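Local atomic coordinates of phosphoribosyl-aminoimidazole carboxylase (Aspergillus clavatus, PDB entry 3K5I), a protein that probably catalyses the ATP-dependent carboxylation of 5-aminoimidazole ribonucleotide to its N5-carboxy form in purine biosynthesis, using an ATP-grasp fold. Residues S167-Y172 / D195-A200; E220-P225 / Q323-R328; E78-L83 / Y100-V105. All blocks are in the same frame, centred on the assembly; numbering follows the deposited sequence.

Contact 1: S167-Y172 / D195-A200; sequences SKTMAY and DRPLYA. With AIR (5-aminoimidazole ribonucleotide), chain I; ADP (adenosine-5'-diphosphate), chain G.
Arg-196 lays one face of its guanidinium over Ser-167 CB, which stands 3.0 Å above the plane, and turns its edge to the Thr-169 carbonyl. Arg-196 NH2 donates to Thr-169 O at 2.9 Å, each group lying in the other's plane. Thr-169 O also accepts from Ser-167 OG at 2.6 Å, on a lone pair. Ser-167 turns its OG away from the backbone N (chi1 175°), toward that oxygen. Just beyond, Ser-167 and Leu-198 form a non-hydrogen-bonded antiparallel pair, and Lys-168 N donates to Pro-197 O at 2.8 Å, nearly straight at 173°. Lys-168 CG passes obliquely against Tyr-199 CD1 at 3.6 Å before the amine pairs with Glu-143.

The outer side is looser: exposed Pro-197 touches Thr-169 OG1 through CG at 3.5 Å, while a water joins Arg-196 NE (2.7 Å) to Thr-169 O.

Arg-196 NH1 also holds Arg-175 O, anchoring the guanidinium at two points of the ATP-grasp domain. Further along the loop, Tyr-172 OH bonds to phosphate oxygen O7 of the ribonucleotide at 2.7 Å, and Ala-171 and Tyr-172 border the ADP. The chemistry implies a loop held by one carbonyl, Thr-169 O, and one amide, Lys-168 N, its far end facing the ligands.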
loop_
_atom_site.group_PDB
_atom_site.type_symbol
_atom_site.label_atom_id
_atom_site.label_comp_id
_atom_site.label_asym_id
_atom_site.label_seq_id
_atom_site.Cartn_x
_atom_site.Cartn_y
_atom_site.Cartn_z
ATOM N N SER A 167 -7.518 -2.349 34.116
ATOM C CA SER A 167 -8.922 -2.683 33.886
ATOM C C SER A 167 -8.846 -4.046 33.202
ATOM O O SER A 167 -8.030 -4.294 32.283
ATOM C CB SER A 167 -9.617 -1.803 32.815
ATOM O OG SER A 167 -10.945 -2.298 32.585
ATOM N N LYS A 168 -9.712 -4.942 33.647
ATOM C CA LYS A 168 -9.755 -6.257 33.019
ATOM C C LYS A 168 -10.386 -6.147 31.614
ATOM O O LYS A 168 -10.016 -6.771 30.619
ATOM C CB LYS A 168 -10.637 -7.135 33.898
ATOM C CG LYS A 168 -10.004 -7.524 35.228
ATOM C CD LYS A 168 -11.045 -8.447 35.891
ATOM C CE LYS A 168 -10.810 -9.001 37.284
ATOM N NZ LYS A 168 -11.424 -10.391 37.415
ATOM N N THR A 169 -11.373 -5.291 31.465
ATOM C CA THR A 169 -11.962 -5.256 30.142
ATOM C C THR A 169 -11.788 -3.911 29.484
ATOM O O THR A 169 -11.427 -2.906 30.121
ATOM C CB THR A 169 -13.476 -5.422 30.320
ATOM O OG1 THR A 169 -13.889 -4.414 31.239
ATOM C CG2 THR A 169 -13.768 -6.748 30.997
ATOM N N MET A 170 -12.114 -3.929 28.196
ATOM C CA MET A 170 -12.075 -2.742 27.375
ATOM C C MET A 170 -10.722 -2.030 27.227
ATOM O O MET A 170 -10.667 -0.910 26.741
ATOM C CB MET A 170 -13.225 -1.789 27.805
ATOM C CG MET A 170 -14.610 -2.453 27.911
ATOM S SD MET A 170 -15.165 -3.097 26.245
ATOM C CE MET A 170 -14.852 -1.490 25.332
ATOM N N ALA A 171 -9.602 -2.628 27.599
ATOM C CA ALA A 171 -8.345 -1.896 27.513
ATOM C C ALA A 171 -7.512 -2.117 26.285
ATOM O O ALA A 171 -7.238 -3.241 25.848
ATOM C CB ALA A 171 -7.528 -2.182 28.762
ATOM N N TYR A 172 -7.073 -1.002 25.729
ATOM C CA TYR A 172 -6.214 -1.100 24.576
ATOM C C TYR A 172 -5.588 0.263 24.622
ATOM O O TYR A 172 -6.099 1.184 25.280
ATOM C CB TYR A 172 -6.901 -1.515 23.273
ATOM C CG TYR A 172 -7.907 -0.541 22.759
ATOM C CD1 TYR A 172 -9.260 -0.663 23.167
ATOM C CD2 TYR A 172 -7.504 0.524 21.902
ATOM C CE1 TYR A 172 -10.251 0.239 22.703
ATOM C CE2 TYR A 172 -8.508 1.469 21.455
ATOM C CZ TYR A 172 -9.877 1.286 21.843
ATOM O OH TYR A 172 -10.879 2.152 21.405
ATOM N N ASP A 195 -15.095 2.781 38.039
ATOM C CA ASP A 195 -16.159 1.882 37.629
ATOM C C ASP A 195 -15.856 0.825 36.616
ATOM O O ASP A 195 -16.706 0.601 35.762
ATOM C CB ASP A 195 -17.276 2.717 36.995
ATOM C CG ASP A 195 -18.140 3.371 38.033
ATOM O OD1 ASP A 195 -18.355 2.812 39.132
ATOM O OD2 ASP A 195 -18.594 4.483 37.742
ATOM N N ARG A 196 -14.684 0.205 36.702
ATOM C CA ARG A 196 -14.300 -0.861 35.795
ATOM C C ARG A 196 -13.881 -2.062 36.701
ATOM O O ARG A 196 -13.590 -1.917 37.882
ATOM C CB ARG A 196 -13.186 -0.348 34.811
ATOM C CG ARG A 196 -13.577 0.963 34.053
ATOM C CD ARG A 196 -12.439 1.582 33.189
ATOM N NE ARG A 196 -12.023 0.648 32.124
ATOM C CZ ARG A 196 -11.082 0.867 31.204
ATOM N NH1 ARG A 196 -10.405 2.008 31.211
ATOM N NH2 ARG A 196 -10.787 -0.055 30.300
ATOM N N PRO A 197 -13.874 -3.285 36.199
ATOM C CA PRO A 197 -13.432 -4.451 36.985
ATOM C C PRO A 197 -11.897 -4.335 36.847
ATOM O O PRO A 197 -11.379 -4.115 35.747
ATOM C CB PRO A 197 -13.843 -5.637 36.103
ATOM C CG PRO A 197 -13.913 -5.087 34.682
ATOM C CD PRO A 197 -14.216 -3.614 34.798
ATOM N N LEU A 198 -11.154 -4.464 37.941
ATOM C CA LEU A 198 -9.691 -4.312 37.946
ATOM C C LEU A 198 -8.925 -5.451 38.555
ATOM O O LEU A 198 -9.439 -6.317 39.273
ATOM C CB LEU A 198 -9.329 -3.161 38.906
ATOM C CG LEU A 198 -10.227 -1.961 38.744
ATOM C CD1 LEU A 198 -9.619 -0.940 39.674
ATOM C CD2 LEU A 198 -10.238 -1.500 37.274
ATOM N N TYR A 199 -7.629 -5.375 38.327
ATOM C CA TYR A 199 -6.709 -6.323 38.927
ATOM C C TYR A 199 -5.402 -5.525 38.865
ATOM O O TYR A 199 -5.264 -4.593 38.094
ATOM C CB TYR A 199 -6.631 -7.685 38.247
ATOM C CG TYR A 199 -5.877 -7.630 36.964
ATOM C CD1 TYR A 199 -6.501 -7.106 35.829
ATOM C CD2 TYR A 199 -4.555 -8.046 36.885
ATOM C CE1 TYR A 199 -5.830 -7.100 34.653
ATOM C CE2 TYR A 199 -3.864 -8.004 35.692
ATOM C CZ TYR A 199 -4.526 -7.493 34.596
ATOM O OH TYR A 199 -4.011 -7.390 33.335
ATOM N N ALA A 200 -4.436 -5.829 39.711
ATOM C CA ALA A 200 -3.151 -5.120 39.715
ATOM C C ALA A 200 -2.057 -6.085 39.302
ATOM O O ALA A 200 -2.185 -7.301 39.511
ATOM C CB ALA A 200 -2.873 -4.559 41.119
HETATM N N1 AIR I . -7.386 -1.374 17.823
HETATM C C2 AIR I . -8.062 -2.493 18.212
HETATM N N3 AIR I . -7.687 -3.007 19.381
HETATM C C4 AIR I . -6.649 -2.171 19.754
HETATM C C5 AIR I . -6.450 -1.156 18.821
HETATM N N6 AIR I . -5.560 -0.114 18.798
HETATM C "C1'" AIR I . -7.529 -0.446 16.677
HETATM C "C2'" AIR I . -8.639 -0.854 15.681
HETATM C "C3'" AIR I . -9.795 -0.342 16.557
HETATM C "C4'" AIR I . -9.265 1.065 16.847
HETATM O "O4'" AIR I . -7.928 0.765 17.293
HETATM O "O2'" AIR I . -8.595 -0.372 14.322
HETATM O "O3'" AIR I . -11.012 -0.476 15.855
HETATM C "C5'" AIR I . -9.832 2.455 17.061
HETATM O "O5'" AIR I . -9.281 3.134 18.227
HETATM P P AIR I . -9.870 4.588 18.612
HETATM O O6 AIR I . -8.694 5.707 18.580
HETATM O O7 AIR I . -10.440 4.357 19.969
HETATM O O8 AIR I . -10.913 4.932 17.572
HETATM P PB ADP G . -2.777 -2.414 26.605
HETATM O O1B ADP G . -3.594 -1.186 26.729
HETATM O O2B ADP G . -3.913 -3.356 26.269
HETATM O O3B ADP G . -1.704 -2.905 25.580
HETATM P PA ADP G . -0.649 -3.600 28.349
HETATM O O1A ADP G . 0.012 -4.242 27.210
HETATM O O2A ADP G . -0.765 -4.596 29.477
HETATM O O3A ADP G . -2.033 -2.891 27.946
HETATM O "O5'" ADP G . 0.437 -2.495 28.777
HETATM C "C5'" ADP G . 1.050 -1.622 27.821
HETATM C "C4'" ADP G . 2.495 -1.403 28.194
HETATM O "O4'" ADP G . 2.574 -0.873 29.543
HETATM C "C3'" ADP G . 3.414 -2.607 28.311
HETATM O "O3'" ADP G . 4.045 -2.708 27.024
HETATM C "C2'" ADP G . 4.525 -2.188 29.281
HETATM O "O2'" ADP G . 5.269 -1.037 28.782
HETATM C "C1'" ADP G . 3.604 -1.480 30.252
HETATM N N9 ADP G . 3.256 -2.456 31.273
HETATM C C8 ADP G . 2.163 -3.277 31.221
HETATM N N7 ADP G . 2.190 -4.183 32.225
HETATM C C5 ADP G . 3.316 -3.820 32.935
HETATM C C6 ADP G . 3.808 -4.326 34.185
HETATM N N6 ADP G . 3.507 -5.225 34.935
HETATM N N1 ADP G . 4.963 -3.752 34.632
HETATM C C2 ADP G . 5.592 -2.684 34.014
HETATM N N3 ADP G . 5.075 -2.156 32.936
HETATM C C4 ADP G . 3.982 -2.732 32.406
HETATM O O HOH W 1 -13.682 -1.239 31.185
HETATM O O HOH W 2 -10.181 1.459 27.918
#

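Contact 2: E220-P225 / Q323-R328; sequences EVLSYP and QSLEIR
Tyr-224 receives Leu-325 on one face of its ring: CB stands 3.5 Å above the plane, displaced toward the rim, a CH-pi contact with the carbon 3.9 Å from the ring centroid. The leucine does not stop there. Leu-325 CD2 carries on to the phenol end and lies 3.1 Å from Tyr-224 OH, while the hydroxyl itself is hydrogen-bonded to Leu-305 O. Leu-325 chi1 (-41°) sets CG anti to its carbonyl carbon and aims it at the strand; there the methyls diverge, CD1 going against Leu-222 CB at 4.0 Å. Pro-225 and Ile-327 slide past each other in opposite directions, and Pro-225 CG to Ile-327 CD1 is tight at 3.4 Å.

Leu-222 and Tyr-224 lie at the start of strand 221-232, an inner strand of the large antiparallel sheet of the ATP-grasp fold, beside strand 206-216. The loop 323-328 comes from helix 307-315 and feeds strand 331-337, two places along in that sheet. A water bridges the backbones, donating to Ser-223 O at 2.8 Å and, weakly, to Leu-325 O. Ser-324 OG bonds to Asn-357 N of the second subunit, and Arg-328 reaches Glu-301 and Gln-329 of that subunit.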
loop_
_atom_site.group_PDB
_atom_site.type_symbol
_atom_site.label_atom_id
_atom_site.label_comp_id
_atom_site.label_asym_id
_atom_site.label_seq_id
_atom_site.Cartn_x
_atom_site.Cartn_y
_atom_site.Cartn_z
ATOM N N GLU A 220 -1.001 -24.696 9.188
ATOM C CA GLU A 220 0.360 -24.334 9.535
ATOM C C GLU A 220 0.467 -23.269 10.589
ATOM O O GLU A 220 -0.489 -22.542 10.830
ATOM C CB GLU A 220 0.981 -23.700 8.285
ATOM C CG GLU A 220 2.402 -24.116 8.010
ATOM C CD GLU A 220 2.555 -24.722 6.634
ATOM O OE1 GLU A 220 1.536 -24.888 5.924
ATOM O OE2 GLU A 220 3.699 -25.055 6.254
ATOM N N VAL A 221 1.648 -23.166 11.186
ATOM C CA VAL A 221 1.855 -22.104 12.160
ATOM C C VAL A 221 3.087 -21.384 11.637
ATOM O O VAL A 221 4.184 -21.938 11.558
ATOM C CB VAL A 221 2.063 -22.483 13.637
ATOM C CG1 VAL A 221 2.148 -21.183 14.441
ATOM C CG2 VAL A 221 0.861 -23.245 14.196
ATOM N N LEU A 222 2.838 -20.139 11.253
ATOM C CA LEU A 222 3.840 -19.244 10.720
ATOM C C LEU A 222 4.068 -18.098 11.732
ATOM O O LEU A 222 3.412 -18.037 12.775
ATOM C CB LEU A 222 3.360 -18.732 9.349
ATOM C CG LEU A 222 2.898 -19.804 8.360
ATOM C CD1 LEU A 222 2.223 -19.241 7.124
ATOM C CD2 LEU A 222 4.119 -20.655 7.973
ATOM N N SER A 223 5.026 -17.215 11.438
ATOM C CA SER A 223 5.346 -16.092 12.335
ATOM C C SER A 223 6.409 -15.186 11.716
ATOM O O SER A 223 7.212 -15.621 10.889
ATOM C CB SER A 223 5.909 -16.603 13.661
ATOM O OG SER A 223 7.211 -17.142 13.436
ATOM N N TYR A 224 6.399 -13.928 12.141
ATOM C CA TYR A 224 7.335 -12.959 11.624
ATOM C C TYR A 224 8.490 -12.859 12.594
ATOM O O TYR A 224 8.411 -13.427 13.707
ATOM C CB TYR A 224 6.638 -11.613 11.403
ATOM C CG TYR A 224 5.610 -11.576 10.253
ATOM C CD1 TYR A 224 4.274 -11.937 10.488
ATOM C CD2 TYR A 224 5.939 -11.089 8.983
ATOM C CE1 TYR A 224 3.316 -11.868 9.496
ATOM C CE2 TYR A 224 4.965 -11.006 7.970
ATOM C CZ TYR A 224 3.672 -11.386 8.195
ATOM O OH TYR A 224 2.744 -11.282 7.145
ATOM N N PRO A 225 9.553 -12.146 12.229
ATOM C CA PRO A 225 10.661 -12.058 13.189
ATOM C C PRO A 225 10.261 -11.298 14.466
ATOM O O PRO A 225 9.265 -10.552 14.525
ATOM C CB PRO A 225 11.705 -11.245 12.428
ATOM C CG PRO A 225 11.496 -11.650 10.994
ATOM C CD PRO A 225 9.957 -11.684 10.889
ATOM N N GLN A 323 8.338 -17.697 2.916
ATOM C CA GLN A 323 9.376 -16.780 2.463
ATOM C C GLN A 323 8.865 -15.326 2.516
ATOM O O GLN A 323 9.646 -14.398 2.759
ATOM C CB GLN A 323 9.567 -17.124 0.965
ATOM C CG GLN A 323 11.004 -17.139 0.443
ATOM C CD GLN A 323 11.473 -18.417 -0.268
ATOM O OE1 GLN A 323 10.749 -19.161 -0.952
ATOM N NE2 GLN A 323 12.763 -18.640 -0.136
ATOM N N SER A 324 7.570 -15.136 2.253
ATOM C CA SER A 324 6.943 -13.815 2.225
ATOM C C SER A 324 6.792 -13.037 3.524
ATOM O O SER A 324 6.369 -11.859 3.521
ATOM C CB SER A 324 5.576 -13.955 1.567
ATOM O OG SER A 324 5.659 -14.387 0.214
ATOM N N LEU A 325 7.111 -13.706 4.630
ATOM C CA LEU A 325 7.003 -13.128 5.972
ATOM C C LEU A 325 8.402 -12.852 6.489
ATOM O O LEU A 325 8.615 -12.537 7.644
ATOM C CB LEU A 325 6.346 -14.139 6.897
ATOM C CG LEU A 325 5.221 -14.775 6.061
ATOM C CD1 LEU A 325 4.538 -15.941 6.771
ATOM C CD2 LEU A 325 4.170 -13.741 5.919
ATOM N N GLU A 326 9.369 -12.963 5.588
ATOM C CA GLU A 326 10.764 -12.707 5.976
ATOM C C GLU A 326 10.868 -11.206 5.781
ATOM O O GLU A 326 10.262 -10.679 4.839
ATOM C CB GLU A 326 11.701 -13.361 4.930
ATOM C CG GLU A 326 12.286 -14.699 5.342
ATOM C CD GLU A 326 12.824 -15.568 4.199
ATOM O OE1 GLU A 326 13.379 -15.030 3.203
ATOM O OE2 GLU A 326 12.700 -16.809 4.319
ATOM N N ILE A 327 11.687 -10.574 6.610
ATOM C CA ILE A 327 11.908 -9.129 6.522
ATOM C C ILE A 327 12.840 -8.773 5.384
ATOM O O ILE A 327 13.972 -9.254 5.306
ATOM C CB ILE A 327 12.461 -8.667 7.854
ATOM C CG1 ILE A 327 11.303 -8.699 8.823
ATOM C CG2 ILE A 327 13.295 -7.381 7.788
ATOM C CD1 ILE A 327 11.709 -8.295 10.296
ATOM N N ARG A 328 12.368 -7.937 4.481
ATOM C CA ARG A 328 13.178 -7.511 3.314
ATOM C C ARG A 328 14.368 -6.619 3.684
ATOM O O ARG A 328 15.415 -6.796 3.099
ATOM C CB ARG A 328 12.283 -6.644 2.379
ATOM C CG ARG A 328 10.890 -7.305 2.146
ATOM C CD ARG A 328 9.956 -6.681 1.075
ATOM N NE ARG A 328 10.799 -6.007 0.116
ATOM C CZ ARG A 328 10.442 -5.046 -0.718
ATOM N NH1 ARG A 328 9.191 -4.628 -0.690
ATOM N NH2 ARG A 328 11.359 -4.537 -1.551
HETATM O O HOH W 3 9.194 -15.042 9.013
#

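Contact 3: E78-L83 / Y100-V105; sequences EAVRQL and YALEEV
Val-80 and Ala-101 meet methyl to methyl where two helices of the Rossmann-like preATP-grasp domain come together. Helix 77-84 connects strand 70-71 to strand 89-92 and helix 99-105 connects strand 89-92 to strand 110-111, so the pair belongs to consecutive beta-alpha-beta crossovers of a parallel sheet. Over these segments the axes approach to 8.9 Å and run in broadly the same direction, crossing at -37°. The small side chain of Ala-101 is consistent with the close approach of Val-80, whose CG1 lies 3.5 Å from Ala-101 CB.

The orientations sort the side chains into an inner and an outer layer. Val-80 holds CG1 anti to the backbone N (chi1 172°), which carries that methyl to Ala-101 and on to Leu-102 CD2, 3.9 Å away; the Val-80 and Leu-102 side chains cross at about a right angle. Both rest on the sheet below, Val-80 on Leu-53 and Leu-102 on Leu-30, so this layer is wholly apolar.

Arg-81 supplies the outer layer. Its chain stays extended from CG to NE as it reaches across to the second helix, passing Val-105 obliquely on the way. At the end of the chain the guanidinium approaches Glu-104. The two charges form a salt bridge through NH2 and OE2, but the arginine nitrogen is crowded in the model and its exact place is doubtful. Glu-104 OE2 also has a long, weak ion pair with Arg-77, one turn back on the first helix, so opposite charge probably reaches it from two arginines. Nearer the root of the arginine, the aliphatic part meets the valine, with Arg-81 CG only 3.3 Å from Val-105 CG1.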
loop_
_atom_site.group_PDB
_atom_site.type_symbol
_atom_site.label_atom_id
_atom_site.label_comp_id
_atom_site.label_asym_id
_atom_site.label_seq_id
_atom_site.Cartn_x
_atom_site.Cartn_y
_atom_site.Cartn_z
ATOM N N GLU A 78 -27.374 -7.238 17.823
ATOM C CA GLU A 78 -28.104 -7.241 16.552
ATOM C C GLU A 78 -27.352 -6.696 15.329
ATOM O O GLU A 78 -27.702 -7.004 14.189
ATOM C CB GLU A 78 -29.446 -6.492 16.705
ATOM C CG GLU A 78 -30.572 -7.251 17.465
ATOM C CD GLU A 78 -30.604 -8.789 17.318
ATOM O OE1 GLU A 78 -30.681 -9.306 16.176
ATOM O OE2 GLU A 78 -30.548 -9.509 18.365
ATOM N N ALA A 79 -26.334 -5.866 15.567
ATOM C CA ALA A 79 -25.493 -5.269 14.540
ATOM C C ALA A 79 -24.505 -6.385 14.200
ATOM O O ALA A 79 -24.319 -6.704 13.006
ATOM C CB ALA A 79 -24.780 -4.064 15.170
ATOM N N VAL A 80 -23.956 -7.005 15.262
ATOM C CA VAL A 80 -23.002 -8.145 15.182
ATOM C C VAL A 80 -23.651 -9.262 14.298
ATOM O O VAL A 80 -23.024 -9.793 13.365
ATOM C CB VAL A 80 -22.356 -8.622 16.592
ATOM C CG1 VAL A 80 -21.545 -9.917 16.487
ATOM C CG2 VAL A 80 -21.491 -7.609 17.472
ATOM N N ARG A 81 -24.936 -9.573 14.549
ATOM C CA ARG A 81 -25.743 -10.603 13.853
ATOM C C ARG A 81 -26.145 -10.296 12.394
ATOM O O ARG A 81 -26.213 -11.113 11.496
ATOM C CB ARG A 81 -27.012 -10.780 14.705
ATOM C CG ARG A 81 -27.669 -12.149 14.672
ATOM C CD ARG A 81 -29.060 -12.261 15.388
ATOM N NE ARG A 81 -29.428 -13.678 15.438
ATOM C CZ ARG A 81 -29.119 -14.518 16.426
ATOM N NH1 ARG A 81 -29.484 -15.793 16.359
ATOM N NH2 ARG A 81 -28.459 -14.103 17.498
ATOM N N GLN A 82 -26.452 -9.042 12.169
ATOM C CA GLN A 82 -26.734 -8.597 10.836
ATOM C C GLN A 82 -25.394 -8.800 10.083
ATOM O O GLN A 82 -25.345 -9.536 9.107
ATOM C CB GLN A 82 -27.070 -7.097 10.875
ATOM C CG GLN A 82 -27.213 -6.562 9.469
ATOM C CD GLN A 82 -28.320 -7.296 8.746
ATOM O OE1 GLN A 82 -29.244 -7.793 9.396
ATOM N NE2 GLN A 82 -28.255 -7.354 7.397
ATOM N N LEU A 83 -24.285 -8.192 10.507
ATOM C CA LEU A 83 -23.027 -8.408 9.762
ATOM C C LEU A 83 -22.773 -9.837 9.340
ATOM O O LEU A 83 -22.404 -10.188 8.207
ATOM C CB LEU A 83 -21.786 -8.083 10.578
ATOM C CG LEU A 83 -20.428 -8.220 9.848
ATOM C CD1 LEU A 83 -20.117 -6.985 8.976
ATOM C CD2 LEU A 83 -19.347 -8.321 10.959
ATOM N N TYR A 100 -21.097 -13.025 22.430
ATOM C CA TYR A 100 -22.328 -13.790 22.692
ATOM C C TYR A 100 -23.174 -13.811 21.433
ATOM O O TYR A 100 -23.646 -14.869 21.008
ATOM C CB TYR A 100 -23.060 -13.230 23.901
ATOM C CG TYR A 100 -22.233 -13.489 25.138
ATOM C CD1 TYR A 100 -22.369 -14.677 25.860
ATOM C CD2 TYR A 100 -21.313 -12.560 25.569
ATOM C CE1 TYR A 100 -21.599 -14.914 26.975
ATOM C CE2 TYR A 100 -20.569 -12.760 26.699
ATOM C CZ TYR A 100 -20.672 -13.962 27.387
ATOM O OH TYR A 100 -20.007 -14.118 28.576
ATOM N N ALA A 101 -23.269 -12.655 20.788
ATOM C CA ALA A 101 -23.977 -12.579 19.521
ATOM C C ALA A 101 -23.210 -13.542 18.620
ATOM O O ALA A 101 -23.826 -14.234 17.830
ATOM C CB ALA A 101 -23.821 -11.196 18.866
ATOM N N LEU A 102 -21.878 -13.555 18.665
ATOM C CA LEU A 102 -21.066 -14.467 17.824
ATOM C C LEU A 102 -21.314 -15.967 18.081
ATOM O O LEU A 102 -21.371 -16.759 17.127
ATOM C CB LEU A 102 -19.561 -14.222 17.920
ATOM C CG LEU A 102 -18.806 -12.996 17.357
ATOM C CD1 LEU A 102 -17.298 -12.951 17.720
ATOM C CD2 LEU A 102 -18.984 -12.786 15.864
ATOM N N GLU A 103 -21.467 -16.356 19.353
ATOM C CA GLU A 103 -21.782 -17.751 19.690
ATOM C C GLU A 103 -23.202 -18.027 19.083
ATOM O O GLU A 103 -23.500 -19.083 18.561
ATOM C CB GLU A 103 -21.795 -17.895 21.219
ATOM C CG GLU A 103 -22.182 -19.301 21.794
ATOM C CD GLU A 103 -22.178 -19.350 23.341
ATOM O OE1 GLU A 103 -22.175 -18.209 23.914
ATOM O OE2 GLU A 103 -22.164 -20.463 23.948
ATOM N N GLU A 104 -24.086 -17.042 19.126
ATOM C CA GLU A 104 -25.415 -17.236 18.614
ATOM C C GLU A 104 -25.458 -17.482 17.143
ATOM O O GLU A 104 -26.298 -18.247 16.650
ATOM C CB GLU A 104 -26.197 -15.949 18.724
ATOM C CG GLU A 104 -27.599 -16.071 19.244
ATOM C CD GLU A 104 -27.810 -14.957 20.244
ATOM O OE1 GLU A 104 -27.997 -15.260 21.439
ATOM O OE2 GLU A 104 -27.715 -13.774 19.847
ATOM N N VAL A 105 -24.581 -16.783 16.441
ATOM C CA VAL A 105 -24.596 -16.936 14.993
ATOM C C VAL A 105 -23.596 -17.928 14.414
ATOM O O VAL A 105 -23.473 -18.039 13.185
ATOM C CB VAL A 105 -24.655 -15.586 14.276
ATOM C CG1 VAL A 105 -26.041 -14.973 14.505
ATOM C CG2 VAL A 105 -23.557 -14.664 14.810
#

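The three contacts show how chemistry follows place in one chain. Contact 3 is the mostly buried one, joining two helices of the preATP-grasp domain by apolar packing with an ion pair on its outer side. Contacts 1 and 2 are partly buried and lie in different sheets: contact 1 joins neighbouring strand ends of the four-stranded sheet and the loop that follows, contact 2 a strand of the eight-stranded sheet to a loop. Contact 1 relies on polar bonds to backbone carbonyls, on a loop whose far end reaches both ligands, whereas contact 2, on the opposite side of the chain's centre, relies on carbon surfaces near the second subunit. No two touch; contacts 1 and 3 come nearest, with closest atoms about 10 Å apart.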